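Local coordinates for protein STM4351 (Salmonella enterica, PDB 2Y7I) that binds arginine with high specificity as a periplasmic solute-binding protein, probably delivering it to a transport system of the inner membrane, at residues S56-L61 / P77-Q82; Y126-D129 / T135-A138; I193-R196 / A201-Q204. All coordinates share one frame; numbering follows the deposited sequence. Where two conformers were deposited one is given.

Overall arrangement
Contacts 1 and 3 are neighbours, their centres about 13 Å apart, whereas contact 2 lies about 20 Å from contact 1 and about 31 Å from contact 3, centre to centre. Contact 1 holds the pocket residue R79, whose guanidinium grips the carboxylate of the bound arginine. It touches contact 3: L61 O lies 3.1 Å from R196 NH1, probably hydrogen-bonded, and L61 CD2 packs on the backbone of A194 and V195. Contact 2 packs helix 122-130 on an edge strand of the five-stranded sheet that also carries the pocket residues E118 and D160; the side chain of L127 is about 12 Å from the arginine. Contacts 1 and 2 stay about 6 Å apart at their nearest atoms.

Contact 1: S56-L61 / P77-Q82; sequences SLIPSL and PKREQQ. With ARG (arginine), chain C.
I58 reaches from helix 57-62 across to R79 and Q82 and meets both side chains at about a right angle. CD1 lies mainly against the aliphatic shaft of R79, closest to CG at 3.6 Å, with CB and CD a little farther off, but it also nears Q82 OE1 at 3.8 Å. CG2 faces Q82, where OE1 of the amide comes to 3.4 Å and CB to 3.9 Å. The torsion chi1 of -76° sets CG2 anti to the backbone N and CG1 beside that N, spreading the branches over the two partners; a beta-branched residue suits such a place. No hydrogen bond links the segments, so the contact is one of apolar branches on methylenes and on one amide oxygen.

R79 gives I58 its hydrocarbon part and keeps its charged end for the ligand cleft, where an arginine gripping the alpha-carboxylate is a familiar feature of amino-acid-binding proteins of solute-binding family 3. The chain runs extended from CG to NE and sets the guanidinium edge-on to the carboxylate of the bound arginine, whose carbon lies in its plane. NH1 donates to OXT at 2.8 Å (162°) and NH2 to O at 2.8 Å (173°), a pair of nearly straight hydrogen bonds, one to each carboxylate oxygen. D74 O and G120 O accept further bonds from NH1 and NH2, which fixes the rotation of the group, while F54, M73 and F85 pack around its side chain.

Contact 2: Y126-D129 / T135-A138; sequences YLQD and TPVA
An apolar helix-to-strand contact joins L127 and Q128 of helix 122-130 to P136 of strand 135-139, within the beta-alpha-beta unit that begins with strand 114-118. P136 meets both residues, and no hydrogen bond crosses between the segments. L127 points toward the strand, and its CD1 methyl comes to 4.3 Å from P136 CB, a loose van der Waals approach. Beside it Q128 uses its methylenes: CG lies 4.1 Å from P136 CG, and the two side chains cross at about a right angle. A chi1 of -79° brings Q128 CG to the proline ring, and the extended chain beyond carries the amide onward. Each residue type fits its position. Leucine is buried and wholly apolar, glutamine offers aliphatic carbon at the exposed margin while its polar amide lies farther along the chain, and proline presents a compact ring of methylenes to both.

The strand is outermost, within this chain, in the five-stranded sheet and pairs in parallel with 114-118 through backbone bonds of T135 and V137. L127 also rests on V115 and L117 of that inner strand and on F107, so this one leucine spans both adjacent strands.

Contact 3: I193-R196 / A201-Q204; sequences IAVR and ALLQ
V195 puts its two methyl groups on two successive leucines of helix 200-214. CG1 meets L202 CD1 at 3.3 Å, tighter than usual for two methyl carbons, and L202 CD1 also lies 3.9 Å from V195 CB. CG2 turns to L203, where it finds CB at 4.0 Å and CD1 at 4.2 Å. The valine crosses both leucines obliquely, with its fork opened toward the helix. A chi1 of -43° places CG1 beside the backbone N and leaves CG2 between that N and the carbonyl carbon, the arrangement that hands one methyl to each leucine. The two leucines leave the helix in different directions: L202 starts out toward the strand, while L203 is not aimed at it and offers CB and CD1. Valine suits the short strand because its branching at CB supplies two contact points close to the main chain. Leucine gives L202 the reach to touch with a terminal methyl, whereas L203 makes its closest approach near its root.

Farther out, L202 also packs on L8 and M43, and L203 on S84. Strand 194-195 is fixed by antiparallel pairing with strand 84-85; backbone hydrogen bonds join V195 to S84 and A194 to V69. The side chain of L202 is about 5 Å from that of D67, which with H9 holds a zinc ion. The arrangement is a strand followed by a helix that folds back over it, in the lobe containing strand 7-12 of a two-lobed periplasmic binding protein.

Contact 1: S56-L61 / P77-Q82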
ATOM      1  N   SER A  56     -19.187  14.001 -15.668  1.00 15.81           N
ATOM      2  CA  SER A  56     -20.065  13.055 -16.367  1.00 16.91           C
ATOM      3  C   SER A  56     -19.815  11.601 -15.956  1.00 16.80           C
ATOM      4  O   SER A  56     -20.524  10.698 -16.410  1.00 17.49           O
ATOM      5  CB  SER A  56     -19.904  13.182 -17.889  1.00 17.89           C
ATOM      6  OG  SER A  56     -18.683  12.585 -18.308  1.00 16.08           O
ATOM      7  N   LEU A  57     -18.821  11.386 -15.097  1.00 15.60           N
ATOM      8  CA  LEU A  57     -18.360  10.027 -14.797  1.00 15.82           C
ATOM      9  C   LEU A  57     -19.344   9.246 -13.940  1.00 16.38           C
ATOM     10  O   LEU A  57     -19.683   8.107 -14.267  1.00 16.01           O
ATOM     11  CB  LEU A  57     -16.983  10.050 -14.138  1.00 14.50           C
ATOM     12  CG  LEU A  57     -15.784  10.399 -15.029  1.00 14.56           C
ATOM     13  CD1 LEU A  57     -14.552  10.576 -14.161  1.00 13.16           C
ATOM     14  CD2 LEU A  57     -15.553   9.344 -16.129  1.00 15.46           C
ATOM     15  N   ILE A  58     -19.772   9.845 -12.831  1.00 16.21           N
ATOM     16  CA  ILE A  58     -20.771   9.184 -11.985  1.00 17.22           C
ATOM     17  C   ILE A  58     -22.095   8.900 -12.724  1.00 18.52           C
ATOM     18  O   ILE A  58     -22.583   7.773 -12.673  1.00 18.64           O
ATOM     19  CB  ILE A  58     -20.944   9.889 -10.622  1.00 16.50           C
ATOM     20  CG1 ILE A  58     -19.752   9.520  -9.726  1.00 16.66           C
ATOM     21  CG2 ILE A  58     -22.266   9.478  -9.937  1.00 17.57           C
ATOM     22  CD1 ILE A  58     -19.583  10.413  -8.517  1.00 18.60           C
ATOM     23  N   PRO A  59     -22.670   9.911 -13.427  1.00 19.77           N
ATOM     24  CA  PRO A  59     -23.868   9.661 -14.232  1.00 21.16           C
ATOM     25  C   PRO A  59     -23.728   8.548 -15.276  1.00 21.90           C
ATOM     26  O   PRO A  59     -24.635   7.721 -15.411  1.00 22.68           O
ATOM     27  CB  PRO A  59     -24.117  11.007 -14.917  1.00 22.07           C
ATOM     28  CG  PRO A  59     -23.570  11.999 -13.979  1.00 21.13           C
ATOM     29  CD  PRO A  59     -22.385  11.356 -13.311  1.00 18.77           C
ATOM     30  N   SER A  60     -22.603   8.513 -15.990  1.00 21.35           N
ATOM     31  CA  SER A  60     -22.356   7.465 -16.980  1.00 22.16           C
ATOM     32  C   SER A  60     -22.197   6.092 -16.333  1.00 22.38           C
ATOM     33  O   SER A  60     -22.655   5.093 -16.878  1.00 23.16           O
ATOM     34  CB  SER A  60     -21.124   7.796 -17.827  1.00 21.36           C
ATOM     35  OG  SER A  60     -21.361   8.921 -18.650  1.00 21.62           O
ATOM     36  N   LEU A  61     -21.532   6.049 -15.177  1.00 21.83           N
ATOM     37  CA  LEU A  61     -21.407   4.814 -14.396  1.00 22.32           C
ATOM     38  C   LEU A  61     -22.784   4.262 -14.033  1.00 24.10           C
ATOM     39  O   LEU A  61     -23.063   3.064 -14.220  1.00 24.95           O
ATOM     40  CB  LEU A  61     -20.582   5.072 -13.119  1.00 20.45           C
ATOM     41  CG  LEU A  61     -20.326   3.911 -12.144  1.00 20.99           C
ATOM     42  CD1 LEU A  61     -19.658   2.699 -12.826  1.00 21.10           C
ATOM     43  CD2 LEU A  61     -19.490   4.392 -10.972  1.00 19.84           C
ATOM     44  N   PRO A  77     -19.295  11.950   1.000  1.00 20.54           N
ATOM     45  CA  PRO A  77     -20.632  11.456   1.367  1.00 22.29           C
ATOM     46  C   PRO A  77     -21.654  11.639   0.241  1.00 22.72           C
ATOM     47  O   PRO A  77     -22.487  10.764   0.023  1.00 23.20           O
ATOM     48  CB  PRO A  77     -21.024  12.329   2.567  1.00 23.23           C
ATOM     49  CG  PRO A  77     -19.743  12.821   3.132  1.00 22.53           C
ATOM     50  CD  PRO A  77     -18.791  12.950   1.962  1.00 20.72           C
ATOM     51  N   LYS A  78     -21.581  12.756  -0.478  1.00 22.28           N
ATOM     52  CA  LYS A  78     -22.481  12.976  -1.618  1.00 23.31           C
ATOM     53  C   LYS A  78     -22.329  11.912  -2.697  1.00 22.06           C
ATOM     54  O   LYS A  78     -23.310  11.440  -3.256  1.00 22.76           O
ATOM     55  CB  LYS A  78     -22.282  14.366  -2.230  1.00 23.10           C
ATOM     56  CG  LYS A  78     -23.317  15.396  -1.790  1.00 27.77           C
ATOM     57  CD  LYS A  78     -22.942  16.799  -2.305  1.00 31.16           C
ATOM     58  CE  LYS A  78     -24.194  17.647  -2.538  1.00 35.04           C
ATOM     59  NZ  LYS A  78     -23.901  19.114  -2.524  1.00 37.36           N
ATOM     60  N   ARG A  79     -21.095  11.537  -2.996  1.00 20.58           N
ATOM     61  CA  ARG A  79     -20.867  10.534  -4.018  1.00 19.93           C
ATOM     62  C   ARG A  79     -21.266   9.150  -3.521  1.00 20.96           C
ATOM     63  O   ARG A  79     -21.743   8.328  -4.301  1.00 20.62           O
ATOM     64  CB  ARG A  79     -19.425  10.566  -4.502  1.00 17.95           C
ATOM     65  CG  ARG A  79     -19.093  11.865  -5.235  1.00 16.87           C
ATOM     66  CD  ARG A  79     -17.606  12.004  -5.487  1.00 13.68           C
ATOM     67  NE  ARG A  79     -17.309  13.269  -6.152  1.00 14.37           N
ATOM     68  CZ  ARG A  79     -16.122  13.858  -6.116  1.00 14.55           C
ATOM     69  NH1 ARG A  79     -15.121  13.280  -5.450  1.00 13.34           N
ATOM     70  NH2 ARG A  79     -15.930  15.015  -6.749  1.00 11.18           N
ATOM     71  N   GLU A  80     -21.093   8.913  -2.220  1.00 21.65           N
ATOM     72  CA  GLU A  80     -21.477   7.636  -1.607  1.00 23.60           C
ATOM     73  C   GLU A  80     -22.990   7.371  -1.655  1.00 24.92           C
ATOM     74  O   GLU A  80     -23.425   6.226  -1.536  1.00 25.50           O
ATOM     75  CB  GLU A  80     -20.964   7.549  -0.170  1.00 24.45           C
ATOM     76  CG  GLU A  80     -19.453   7.388  -0.055  1.00 25.82           C
ATOM     77  CD  GLU A  80     -18.969   7.397   1.387  1.00 30.48           C
ATOM     78  OE1 GLU A  80     -19.702   7.899   2.265  1.00 33.72           O
ATOM     79  OE2 GLU A  80     -17.850   6.908   1.645  1.00 33.02           O
ATOM     80  N   GLN A  81     -23.785   8.426  -1.826  1.00 25.52           N
ATOM     81  CA  GLN A  81     -25.229   8.273  -2.048  1.00 26.55           C
ATOM     82  C   GLN A  81     -25.535   7.792  -3.469  1.00 26.14           C
ATOM     83  O   GLN A  81     -26.611   7.247  -3.728  1.00 27.13           O
ATOM     84  CB  GLN A  81     -25.970   9.599  -1.830  1.00 27.88           C
ATOM     85  CG  GLN A  81     -25.774  10.276  -0.471  1.00 29.72           C
ATOM     86  CD  GLN A  81     -26.567  11.575  -0.340  1.00 32.80           C
ATOM     87  OE1 GLN A  81     -26.561  12.417  -1.242  1.00 32.37           O
ATOM     88  NE2 GLN A  81     -27.259  11.738   0.788  1.00 33.20           N
ATOM     89  N   GLN A  82     -24.586   7.994  -4.380  0.50 24.40           N
ATOM     90  CA  GLN A  82     -24.797   7.741  -5.806  0.50 24.28           C
ATOM     91  C   GLN A  82     -24.133   6.464  -6.292  0.50 23.31           C
ATOM     92  O   GLN A  82     -24.642   5.809  -7.201  0.50 23.92           O
ATOM     93  CB  GLN A  82     -24.267   8.917  -6.629  0.50 23.41           C
ATOM     94  CG  GLN A  82     -24.745  10.266  -6.138  0.50 24.83           C
ATOM     95  CD  GLN A  82     -24.163  11.411  -6.933  0.50 24.89           C
ATOM     96  OE1 GLN A  82     -22.973  11.419  -7.256  0.50 25.61           O
ATOM     97  NE2 GLN A  82     -24.999  12.394  -7.247  0.50 26.03           N
TER
HETATM   98  N   ARG C1245      -9.966  15.119  -6.065  1.00 13.25           N
HETATM   99  CA  ARG C1245     -10.986  16.077  -6.598  1.00 13.72           C
HETATM  100  C   ARG C1245     -12.382  15.489  -6.429  1.00 13.54           C
HETATM  101  O   ARG C1245     -13.364  16.106  -6.833  1.00 12.77           O
HETATM  102  CB  ARG C1245     -10.721  16.401  -8.084  1.00 13.75           C
HETATM  103  CG  ARG C1245     -10.624  15.161  -8.991  1.00 14.85           C
HETATM  104  CD  ARG C1245     -10.510  15.524 -10.470  1.00 15.37           C
HETATM  105  NE  ARG C1245     -10.088  14.352 -11.242  1.00 12.96           N
HETATM  106  CZ  ARG C1245      -9.922  14.323 -12.563  1.00 12.44           C
HETATM  107  NH1 ARG C1245     -10.145  15.405 -13.312  1.00 12.54           N
HETATM  108  NH2 ARG C1245      -9.533  13.204 -13.137  1.00 13.45           N
HETATM  109  OXT ARG C1245     -12.548  14.372  -5.904  1.00 13.15           O

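Contact 2: Y126-D129 / T135-A138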
ATOM      1  N   TYR A 126     -16.373  23.179  -2.147  1.00 16.15           N
ATOM      2  CA  TYR A 126     -15.680  23.967  -1.129  1.00 16.62           C
ATOM      3  C   TYR A 126     -15.729  25.467  -1.407  1.00 17.03           C
ATOM      4  O   TYR A 126     -16.117  26.234  -0.521  1.00 17.54           O
ATOM      5  CB  TYR A 126     -14.221  23.515  -0.891  1.00 15.68           C
ATOM      6  CG  TYR A 126     -13.511  24.462   0.055  1.00 17.05           C
ATOM      7  CD1 TYR A 126     -13.733  24.409   1.434  1.00 18.92           C
ATOM      8  CD2 TYR A 126     -12.679  25.458  -0.438  1.00 18.23           C
ATOM      9  CE1 TYR A 126     -13.112  25.308   2.300  1.00 20.38           C
ATOM     10  CE2 TYR A 126     -12.059  26.361   0.414  1.00 19.00           C
ATOM     11  CZ  TYR A 126     -12.284  26.283   1.777  1.00 19.79           C
ATOM     12  OH  TYR A 126     -11.668  27.185   2.606  1.00 21.65           O
ATOM     13  N   LEU A 127     -15.311  25.888  -2.608  1.00 16.66           N
ATOM     14  CA  LEU A 127     -15.289  27.329  -2.922  1.00 17.96           C
ATOM     15  C   LEU A 127     -16.673  27.952  -2.897  1.00 18.70           C
ATOM     16  O   LEU A 127     -16.848  29.073  -2.402  1.00 18.95           O
ATOM     17  CB  LEU A 127     -14.654  27.616  -4.276  1.00 17.53           C
ATOM     18  CG  LEU A 127     -13.190  28.023  -4.464  1.00 19.95           C
ATOM     19  CD1 LEU A 127     -13.143  29.084  -5.580  1.00 20.32           C
ATOM     20  CD2 LEU A 127     -12.478  28.550  -3.213  1.00 20.37           C
ATOM     21  N   GLN A 128     -17.652  27.230  -3.444  1.00 18.98           N
ATOM     22  CA  GLN A 128     -19.037  27.718  -3.472  1.00 20.54           C
ATOM     23  C   GLN A 128     -19.600  27.912  -2.074  1.00 21.43           C
ATOM     24  O   GLN A 128     -20.342  28.863  -1.829  1.00 22.11           O
ATOM     25  CB  GLN A 128     -19.939  26.778  -4.293  1.00 21.04           C
ATOM     26  CG  GLN A 128     -19.782  26.984  -5.800  1.00 22.31           C
ATOM     27  CD  GLN A 128     -20.513  25.952  -6.655  1.00 25.05           C
ATOM     28  OE1 GLN A 128     -20.458  26.010  -7.890  1.00 26.11           O
ATOM     29  NE2 GLN A 128     -21.179  25.001  -6.014  1.00 23.37           N
ATOM     30  N   ASP A 129     -19.247  27.007  -1.161  1.00 20.84           N
ATOM     31  CA  ASP A 129     -19.802  27.030   0.190  1.00 22.03           C
ATOM     32  C   ASP A 129     -19.049  27.931   1.137  1.00 22.22           C
ATOM     33  O   ASP A 129     -19.667  28.673   1.905  1.00 23.47           O
ATOM     34  CB  ASP A 129     -19.820  25.631   0.790  1.00 21.87           C
ATOM     35  CG  ASP A 129     -20.827  24.727   0.133  1.00 22.71           C
ATOM     36  OD1 ASP A 129     -21.655  25.220  -0.658  1.00 22.85           O
ATOM     37  OD2 ASP A 129     -20.781  23.513   0.406  1.00 23.35           O
ATOM     38  N   THR A 135     -15.247  34.477  -6.939  1.00 20.13           N
ATOM     39  CA  THR A 135     -16.043  34.005  -8.063  1.00 21.00           C
ATOM     40  C   THR A 135     -15.462  32.710  -8.600  1.00 20.34           C
ATOM     41  O   THR A 135     -14.337  32.696  -9.123  1.00 19.61           O
ATOM     42  CB  THR A 135     -16.127  35.042  -9.198  1.00 21.44           C
ATOM     43  OG1 THR A 135     -16.765  36.228  -8.719  1.00 22.77           O
ATOM     44  CG2 THR A 135     -16.936  34.477 -10.387  1.00 22.44           C
ATOM     45  N   PRO A 136     -16.220  31.608  -8.471  1.00 20.83           N
ATOM     46  CA  PRO A 136     -15.743  30.351  -9.024  1.00 20.52           C
ATOM     47  C   PRO A 136     -16.096  30.268 -10.509  1.00 20.93           C
ATOM     48  O   PRO A 136     -17.199  30.668 -10.918  1.00 22.42           O
ATOM     49  CB  PRO A 136     -16.499  29.297  -8.205  1.00 20.68           C
ATOM     50  CG  PRO A 136     -17.773  29.997  -7.741  1.00 21.61           C
ATOM     51  CD  PRO A 136     -17.569  31.488  -7.882  1.00 22.04           C
ATOM     52  N   VAL A 137     -15.154  29.803 -11.319  1.00 19.46           N
ATOM     53  CA  VAL A 137     -15.396  29.680 -12.745  1.00 19.19           C
ATOM     54  C   VAL A 137     -15.201  28.212 -13.063  1.00 18.34           C
ATOM     55  O   VAL A 137     -14.113  27.672 -12.869  1.00 16.91           O
ATOM     56  CB  VAL A 137     -14.431  30.568 -13.576  1.00 19.30           C
ATOM     57  CG1 VAL A 137     -14.764  30.486 -15.076  1.00 19.99           C
ATOM     58  CG2 VAL A 137     -14.483  32.017 -13.092  1.00 19.84           C
ATOM     59  N   ALA A 138     -16.270  27.576 -13.539  1.00 18.24           N
ATOM     60  CA  ALA A 138     -16.306  26.130 -13.734  1.00 18.26           C
ATOM     61  C   ALA A 138     -15.827  25.757 -15.135  1.00 18.35           C
ATOM     62  O   ALA A 138     -16.200  26.405 -16.123  1.00 19.16           O
ATOM     63  CB  ALA A 138     -17.730  25.614 -13.513  1.00 19.20           C
TER

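Contact 3: I193-R196 / A201-Q204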
ATOM      1  N   ILE A 193     -12.143   3.669  -5.998  1.00 14.02           N
ATOM      2  CA  ILE A 193     -12.648   3.202  -7.282  1.00 14.29           C
ATOM      3  C   ILE A 193     -14.157   3.046  -7.132  1.00 15.14           C
ATOM      4  O   ILE A 193     -14.612   2.390  -6.205  1.00 15.40           O
ATOM      5  CB  ILE A 193     -11.998   1.859  -7.698  1.00 14.05           C
ATOM      6  CG1 ILE A 193     -10.511   2.073  -8.015  1.00 13.39           C
ATOM      7  CG2 ILE A 193     -12.723   1.275  -8.919  1.00 14.74           C
ATOM      8  CD1 ILE A 193      -9.730   0.788  -8.318  1.00 15.35           C
ATOM      9  N   ALA A 194     -14.924   3.655  -8.038  1.00 15.74           N
ATOM     10  CA  ALA A 194     -16.387   3.639  -7.943  1.00 16.25           C
ATOM     11  C   ALA A 194     -17.006   2.597  -8.863  1.00 17.28           C
ATOM     12  O   ALA A 194     -16.558   2.394  -9.991  1.00 16.75           O
ATOM     13  CB  ALA A 194     -16.963   5.020  -8.233  1.00 16.03           C
ATOM     14  N   VAL A 195     -18.022   1.918  -8.346  1.00 18.09           N
ATOM     15  CA  VAL A 195     -18.854   1.017  -9.142  1.00 19.54           C
ATOM     16  C   VAL A 195     -20.308   1.356  -8.831  1.00 20.58           C
ATOM     17  O   VAL A 195     -20.577   2.066  -7.858  1.00 20.23           O
ATOM     18  CB  VAL A 195     -18.528  -0.483  -8.873  1.00 19.72           C
ATOM     19  CG1 VAL A 195     -17.007  -0.702  -8.816  1.00 19.54           C
ATOM     20  CG2 VAL A 195     -19.176  -0.985  -7.580  1.00 20.67           C
ATOM     21  N   ARG A 196     -21.232   0.871  -9.657  1.00 22.31           N
ATOM     22  CA  ARG A 196     -22.662   1.039  -9.404  1.00 24.54           C
ATOM     23  C   ARG A 196     -23.092   0.410  -8.083  1.00 25.50           C
ATOM     24  O   ARG A 196     -22.520  -0.592  -7.644  1.00 24.93           O
ATOM     25  CB  ARG A 196     -23.482   0.409 -10.527  1.00 26.25           C
ATOM     26  CG  ARG A 196     -23.692   1.311 -11.704  1.00 28.31           C
ATOM     27  CD  ARG A 196     -24.601   0.654 -12.748  1.00 32.37           C
ATOM     28  NE  ARG A 196     -24.122  -0.660 -13.199  1.00 35.76           N
ATOM     29  CZ  ARG A 196     -23.008  -0.883 -13.905  1.00 36.50           C
ATOM     30  NH1 ARG A 196     -22.188   0.118 -14.250  1.00 35.55           N
ATOM     31  NH2 ARG A 196     -22.701  -2.128 -14.254  1.00 36.27           N
ATOM     32  N   ALA A 201     -20.488  -8.014  -6.194  1.00 24.87           N
ATOM     33  CA  ALA A 201     -19.547  -9.068  -6.597  1.00 24.34           C
ATOM     34  C   ALA A 201     -18.319  -8.446  -7.260  1.00 22.87           C
ATOM     35  O   ALA A 201     -17.178  -8.807  -6.962  1.00 22.05           O
ATOM     36  CB  ALA A 201     -20.215 -10.074  -7.528  1.00 25.39           C
ATOM     37  N   LEU A 202     -18.557  -7.502  -8.159  1.00 22.15           N
ATOM     38  CA  LEU A 202     -17.461  -6.792  -8.773  1.00 21.08           C
ATOM     39  C   LEU A 202     -16.696  -5.978  -7.720  1.00 19.93           C
ATOM     40  O   LEU A 202     -15.470  -6.007  -7.691  1.00 19.03           O
ATOM     41  CB  LEU A 202     -17.978  -5.899  -9.900  1.00 21.17           C
ATOM     42  CG  LEU A 202     -17.016  -5.079 -10.763  1.00 21.52           C
ATOM     43  CD1 LEU A 202     -16.814  -3.733 -10.154  1.00 26.56           C
ATOM     44  CD2 LEU A 202     -15.675  -5.780 -10.986  1.00 22.36           C
ATOM     45  N   LEU A 203     -17.416  -5.248  -6.869  1.00 19.94           N
ATOM     46  CA  LEU A 203     -16.761  -4.419  -5.852  1.00 19.37           C
ATOM     47  C   LEU A 203     -15.831  -5.249  -4.963  1.00 19.81           C
ATOM     48  O   LEU A 203     -14.697  -4.838  -4.696  1.00 19.44           O
ATOM     49  CB  LEU A 203     -17.798  -3.692  -4.997  1.00 20.12           C
ATOM     50  CG  LEU A 203     -17.278  -2.824  -3.853  1.00 19.86           C
ATOM     51  CD1 LEU A 203     -16.536  -1.620  -4.393  1.00 18.77           C
ATOM     52  CD2 LEU A 203     -18.459  -2.389  -3.005  1.00 21.54           C
ATOM     53  N   GLN A 204     -16.303  -6.414  -4.509  1.00 20.97           N
ATOM     54  CA  GLN A 204     -15.488  -7.262  -3.631  1.00 21.93           C
ATOM     55  C   GLN A 204     -14.283  -7.893  -4.347  1.00 21.71           C
ATOM     56  O   GLN A 204     -13.247  -8.138  -3.728  1.00 21.57           O
ATOM     57  CB  GLN A 204     -16.332  -8.314  -2.898  1.00 23.75           C
ATOM     58  CG  GLN A 204     -17.389  -7.738  -1.918  1.00 25.77           C
ATOM     59  CD  GLN A 204     -17.001  -6.400  -1.259  1.00 27.48           C
ATOM     60  OE1 GLN A 204     -15.860  -6.198  -0.821  1.00 27.72           O
ATOM     61  NE2 GLN A 204     -17.966  -5.484  -1.186  1.00 26.35           N
TER